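Local coordinates for protein endonuclease MutS2 (Deinococcus radiodurans, PDB 4OD6) that probably senses collided ribosomes and splits them with the help of ATP hydrolysis, and carries a C-terminal Smr domain, the part described here, associated with endonuclease activity, at residues R44-K49 with H81-V86; S70-E75 with I85-R90. All coordinates share one frame; numbering follows the deposited sequence.

Interaction 1 of 2, residues R44-K49 with H81-V86; sequences RVVHGK and HGVTIV
H47 and T84 lock together where strand 43-46 ends and its antiparallel neighbour 83-88 begins, the two inner strands of the mixed Smr-domain sheet. The imidazole rises from a CG set between the backbone N and the carbonyl carbon (chi1 46°) and swings across to the threonine, meeting its hydroxyl at the ring edge, NE2 of H47 to OG1 of T84 2.8 Å. ND1 of H47 points at O of G48 within the ring plane (2.9 Å), so both ring nitrogens are engaged and the ring's rotation is fixed. G82 O lies over one face of this ring, and it accepts N of G48 on a lone pair at 2.9 Å and, weakly, N of H47. Further into the strands, V45 and T84 form a hydrogen-bonded pair, each backbone N donating to the other's O. On the face shared by R44, V46, V83 and I85, the arginine chain runs alongside I85, CG of R44 to CD1 of I85 3.6 Å, then bends at chi3 (53°). This lays its guanidinium flat over V83, while a salt bridge to E13 and a bond to the carbonyl of Q78 hold its polar end. On the other face, CG2 of V45 meets CG2 of V86 at 3.8 Å.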
# COMPACT_ATOMS: atom_id res chain seq x y z
N ARG A 44 -2.92 -1.74 -4.85
CA ARG A 44 -2.86 -0.29 -4.92
C ARG A 44 -3.29 0.28 -3.57
O ARG A 44 -4.44 0.13 -3.15
CB ARG A 44 -3.78 0.30 -6.01
CG ARG A 44 -3.22 0.25 -7.38
CD ARG A 44 -4.22 0.76 -8.41
NE ARG A 44 -4.80 2.07 -8.16
CZ ARG A 44 -4.30 3.23 -8.56
NH1 ARG A 44 -3.18 3.28 -9.22
NH2 ARG A 44 -4.96 4.31 -8.25
N VAL A 45 -2.36 0.92 -2.90
CA VAL A 45 -2.57 1.49 -1.58
C VAL A 45 -2.79 2.98 -1.75
O VAL A 45 -1.88 3.74 -1.99
CB VAL A 45 -1.38 1.20 -0.66
CG1 VAL A 45 -1.63 1.73 0.75
CG2 VAL A 45 -1.09 -0.28 -0.62
N VAL A 46 -4.05 3.36 -1.58
CA VAL A 46 -4.51 4.73 -1.73
C VAL A 46 -4.44 5.44 -0.39
O VAL A 46 -5.37 5.39 0.40
CB VAL A 46 -5.94 4.78 -2.35
CG1 VAL A 46 -6.33 6.22 -2.66
CG2 VAL A 46 -5.97 3.90 -3.60
N HIS A 47 -3.30 6.12 -0.16
CA HIS A 47 -3.08 6.84 1.10
C HIS A 47 -3.19 8.34 1.00
O HIS A 47 -3.27 8.98 1.98
CB HIS A 47 -1.75 6.47 1.76
CG HIS A 47 -0.59 6.43 0.82
ND1 HIS A 47 -0.15 7.55 0.13
CD2 HIS A 47 0.15 5.40 0.37
CE1 HIS A 47 0.84 7.20 -0.66
NE2 HIS A 47 1.03 5.90 -0.55
N GLY A 48 -3.17 8.89 -0.21
CA GLY A 48 -3.25 10.32 -0.40
C GLY A 48 -1.89 10.96 -0.25
O GLY A 48 -0.94 10.34 0.20
N LYS A 49 -1.80 12.24 -0.62
CA LYS A 49 -0.54 12.97 -0.52
C LYS A 49 -0.39 13.79 0.78
O LYS A 49 0.59 13.59 1.50
CB LYS A 49 -0.39 13.91 -1.72
CG LYS A 49 -0.31 13.19 -3.05
CD LYS A 49 -0.13 14.16 -4.21
CE LYS A 49 -0.13 13.43 -5.54
NZ LYS A 49 -0.10 14.37 -6.70
N HIS A 81 2.21 9.96 -6.25
CA HIS A 81 2.74 9.85 -4.91
C HIS A 81 1.65 9.59 -3.90
O HIS A 81 1.96 9.33 -2.81
CB HIS A 81 3.53 11.13 -4.49
CG HIS A 81 4.93 11.16 -5.00
ND1 HIS A 81 5.96 11.75 -4.31
CD2 HIS A 81 5.47 10.68 -6.14
CE1 HIS A 81 7.08 11.61 -4.99
NE2 HIS A 81 6.81 10.97 -6.11
N GLY A 82 0.39 9.74 -4.26
CA GLY A 82 -0.69 9.47 -3.35
C GLY A 82 -1.12 8.00 -3.32
O GLY A 82 -1.96 7.63 -2.58
N VAL A 83 -0.50 7.22 -4.18
CA VAL A 83 -0.76 5.79 -4.24
C VAL A 83 0.56 5.04 -4.25
O VAL A 83 1.49 5.35 -5.00
CB VAL A 83 -1.57 5.43 -5.49
CG1 VAL A 83 -1.83 3.93 -5.56
CG2 VAL A 83 -2.87 6.25 -5.55
N THR A 84 0.64 4.02 -3.43
CA THR A 84 1.80 3.12 -3.42
C THR A 84 1.39 1.76 -3.99
O THR A 84 0.43 1.17 -3.58
CB THR A 84 2.40 2.92 -1.98
OG1 THR A 84 2.95 4.15 -1.51
CG2 THR A 84 3.51 1.91 -1.99
N ILE A 85 2.13 1.29 -4.96
CA ILE A 85 1.94 -0.02 -5.56
C ILE A 85 2.75 -1.02 -4.78
O ILE A 85 3.95 -0.81 -4.57
CB ILE A 85 2.43 -0.04 -7.04
CG1 ILE A 85 1.76 1.08 -7.86
CG2 ILE A 85 2.16 -1.37 -7.71
CD1 ILE A 85 0.27 1.00 -7.88
N VAL A 86 2.10 -2.08 -4.35
CA VAL A 86 2.77 -3.13 -3.61
C VAL A 86 2.73 -4.42 -4.45
O VAL A 86 1.67 -4.94 -4.76
CB VAL A 86 2.12 -3.35 -2.23
CG1 VAL A 86 2.83 -4.47 -1.48
CG2 VAL A 86 2.14 -2.05 -1.40

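Interaction 2 of 2, residues S70-E75 with I85-R90; sequences SFHDAE and IVNVKR
Backbone hydrogen bonds join S70 to N87 and H72 to I85 in two antiparallel hydrogen-bonded pairs, with F71 and V86 as the non-hydrogen-bonded pair between them. The shortest of these bonds runs from N of I85 to O of H72, 2.8 Å. A side-chain bond reinforces the first pair: ND2 of N87 donates to OG of S70 (2.9 Å), which sits 18° out of the amide plane. Water extends the polar patch, lying in the plane of the H72 ring 2.6 Å from its NE2, with a long, weak bond from ND2 of N87. H72 is also held within its own strand, ND1 to O of D73 2.8 Å and nearly straight at 175°. With CG placed between N and the carbonyl carbon (chi1 54°), the imidazole leans across to I85 of the paired strand, whose CB makes a CH-pi contact with the ring face, 4.0 Å from its centroid. Apolar contact continues with CB of A74 against CD1 of I85 at 4.1 Å. On the other face, F71 and V86 both rest on L62 of helix 53-62, while D73 salt-bridges R55 there. The arrangement is an antiparallel beta hairpin whose strand 68-73 is one edge of the Smr-domain sheet, while 83-88 lies inside it.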
# COMPACT_ATOMS: atom_id res chain seq x y z
N SER A 70 8.28 -6.01 -3.66
CA SER A 70 8.74 -4.64 -3.91
C SER A 70 7.58 -3.68 -3.82
O SER A 70 6.47 -4.08 -3.74
CB SER A 70 9.42 -4.55 -5.28
OG SER A 70 8.51 -4.79 -6.30
N PHE A 71 7.87 -2.40 -3.77
CA PHE A 71 6.86 -1.34 -3.77
C PHE A 71 7.43 -0.07 -4.40
O PHE A 71 8.64 0.13 -4.44
CB PHE A 71 6.39 -1.08 -2.34
CG PHE A 71 7.46 -0.61 -1.41
CD1 PHE A 71 8.24 -1.51 -0.71
CD2 PHE A 71 7.68 0.72 -1.22
CE1 PHE A 71 9.24 -1.06 0.13
CE2 PHE A 71 8.65 1.14 -0.37
CZ PHE A 71 9.40 0.26 0.31
N HIS A 72 6.54 0.76 -4.94
CA HIS A 72 6.91 2.00 -5.58
C HIS A 72 5.69 2.89 -5.77
O HIS A 72 4.58 2.45 -5.64
CB HIS A 72 7.57 1.75 -6.93
CG HIS A 72 6.77 0.90 -7.84
ND1 HIS A 72 5.71 1.37 -8.58
CD2 HIS A 72 6.86 -0.42 -8.11
CE1 HIS A 72 5.20 0.37 -9.28
NE2 HIS A 72 5.88 -0.72 -9.01
N ASP A 73 5.95 4.13 -6.12
CA ASP A 73 4.90 5.10 -6.43
C ASP A 73 4.14 4.62 -7.64
O ASP A 73 4.66 3.98 -8.50
CB ASP A 73 5.50 6.45 -6.83
CG ASP A 73 6.26 7.10 -5.73
OD1 ASP A 73 5.90 6.98 -4.61
OD2 ASP A 73 7.24 7.81 -6.02
N ALA A 74 2.87 4.97 -7.68
CA ALA A 74 2.11 4.81 -8.87
C ALA A 74 2.61 5.77 -9.94
O ALA A 74 3.22 6.73 -9.65
CB ALA A 74 0.64 5.04 -8.61
N GLU A 75 2.22 5.45 -11.16
CA GLU A 75 2.48 6.28 -12.34
C GLU A 75 1.69 7.54 -12.17
O GLU A 75 0.74 7.60 -11.42
CB GLU A 75 2.02 5.56 -13.60
CG GLU A 75 2.79 4.28 -13.88
CD GLU A 75 4.24 4.54 -14.25
OE1 GLU A 75 4.95 3.59 -14.64
OE2 GLU A 75 4.66 5.70 -14.16
N ILE A 85 2.13 1.29 -4.96
CA ILE A 85 1.94 -0.02 -5.56
C ILE A 85 2.75 -1.02 -4.78
O ILE A 85 3.95 -0.81 -4.57
CB ILE A 85 2.43 -0.04 -7.04
CG1 ILE A 85 1.76 1.08 -7.86
CG2 ILE A 85 2.16 -1.37 -7.71
CD1 ILE A 85 0.27 1.00 -7.88
N VAL A 86 2.10 -2.08 -4.35
CA VAL A 86 2.77 -3.13 -3.61
C VAL A 86 2.73 -4.42 -4.45
O VAL A 86 1.67 -4.94 -4.76
CB VAL A 86 2.12 -3.35 -2.23
CG1 VAL A 86 2.83 -4.47 -1.48
CG2 VAL A 86 2.14 -2.05 -1.40
N ASN A 87 3.91 -4.91 -4.80
CA ASN A 87 4.10 -6.22 -5.44
C ASN A 87 4.31 -7.24 -4.35
O ASN A 87 5.25 -7.16 -3.60
CB ASN A 87 5.27 -6.17 -6.40
CG ASN A 87 5.06 -5.11 -7.46
OD1 ASN A 87 4.08 -5.15 -8.18
ND2 ASN A 87 5.96 -4.13 -7.51
N VAL A 88 3.36 -8.16 -4.27
CA VAL A 88 3.28 -9.16 -3.23
C VAL A 88 3.93 -10.46 -3.69
O VAL A 88 3.79 -10.87 -4.83
CB VAL A 88 1.80 -9.41 -2.84
CG1 VAL A 88 1.69 -10.50 -1.78
CG2 VAL A 88 1.15 -8.14 -2.36
N LYS A 89 4.65 -11.10 -2.80
CA LYS A 89 5.38 -12.31 -3.15
C LYS A 89 4.42 -13.37 -3.65
O LYS A 89 3.36 -13.54 -3.11
CB LYS A 89 6.13 -12.84 -1.93
CG LYS A 89 7.34 -12.03 -1.54
CD LYS A 89 8.02 -12.66 -0.33
CE LYS A 89 9.25 -11.92 0.13
NZ LYS A 89 9.74 -12.51 1.40
N ARG A 90 4.86 -14.06 -4.70
CA ARG A 90 4.11 -15.14 -5.31
C ARG A 90 4.68 -16.46 -4.82
O ARG A 90 5.88 -16.57 -4.65
CB ARG A 90 4.19 -15.07 -6.84
O HOH W 1 5.50 -2.80 -10.57

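From the N terminus, strand 13-15 and helix 21-38 lead into strand 43-46, which lies parallel to the first. Interaction 1 then closes the longer loop, from 44-49 to 81-86, taking in helix 53-62 and the whole of strand 68-73. Interaction 2 closes a shorter one, from 70-75 to 85-90; it starts inside the larger loop and ends beyond it, so the two overlap without strictly nesting. They share I85 and V86, since strand 83-88 is inserted between strands 43-46 and 68-73, giving the order 13-15, 43-46, 83-88, 68-73 across the sheet. A probable hydrogen bond between V83 and A74 continues the pairing from one contact to the other, and L62 of helix 53-62 touches T84, V86 and F71.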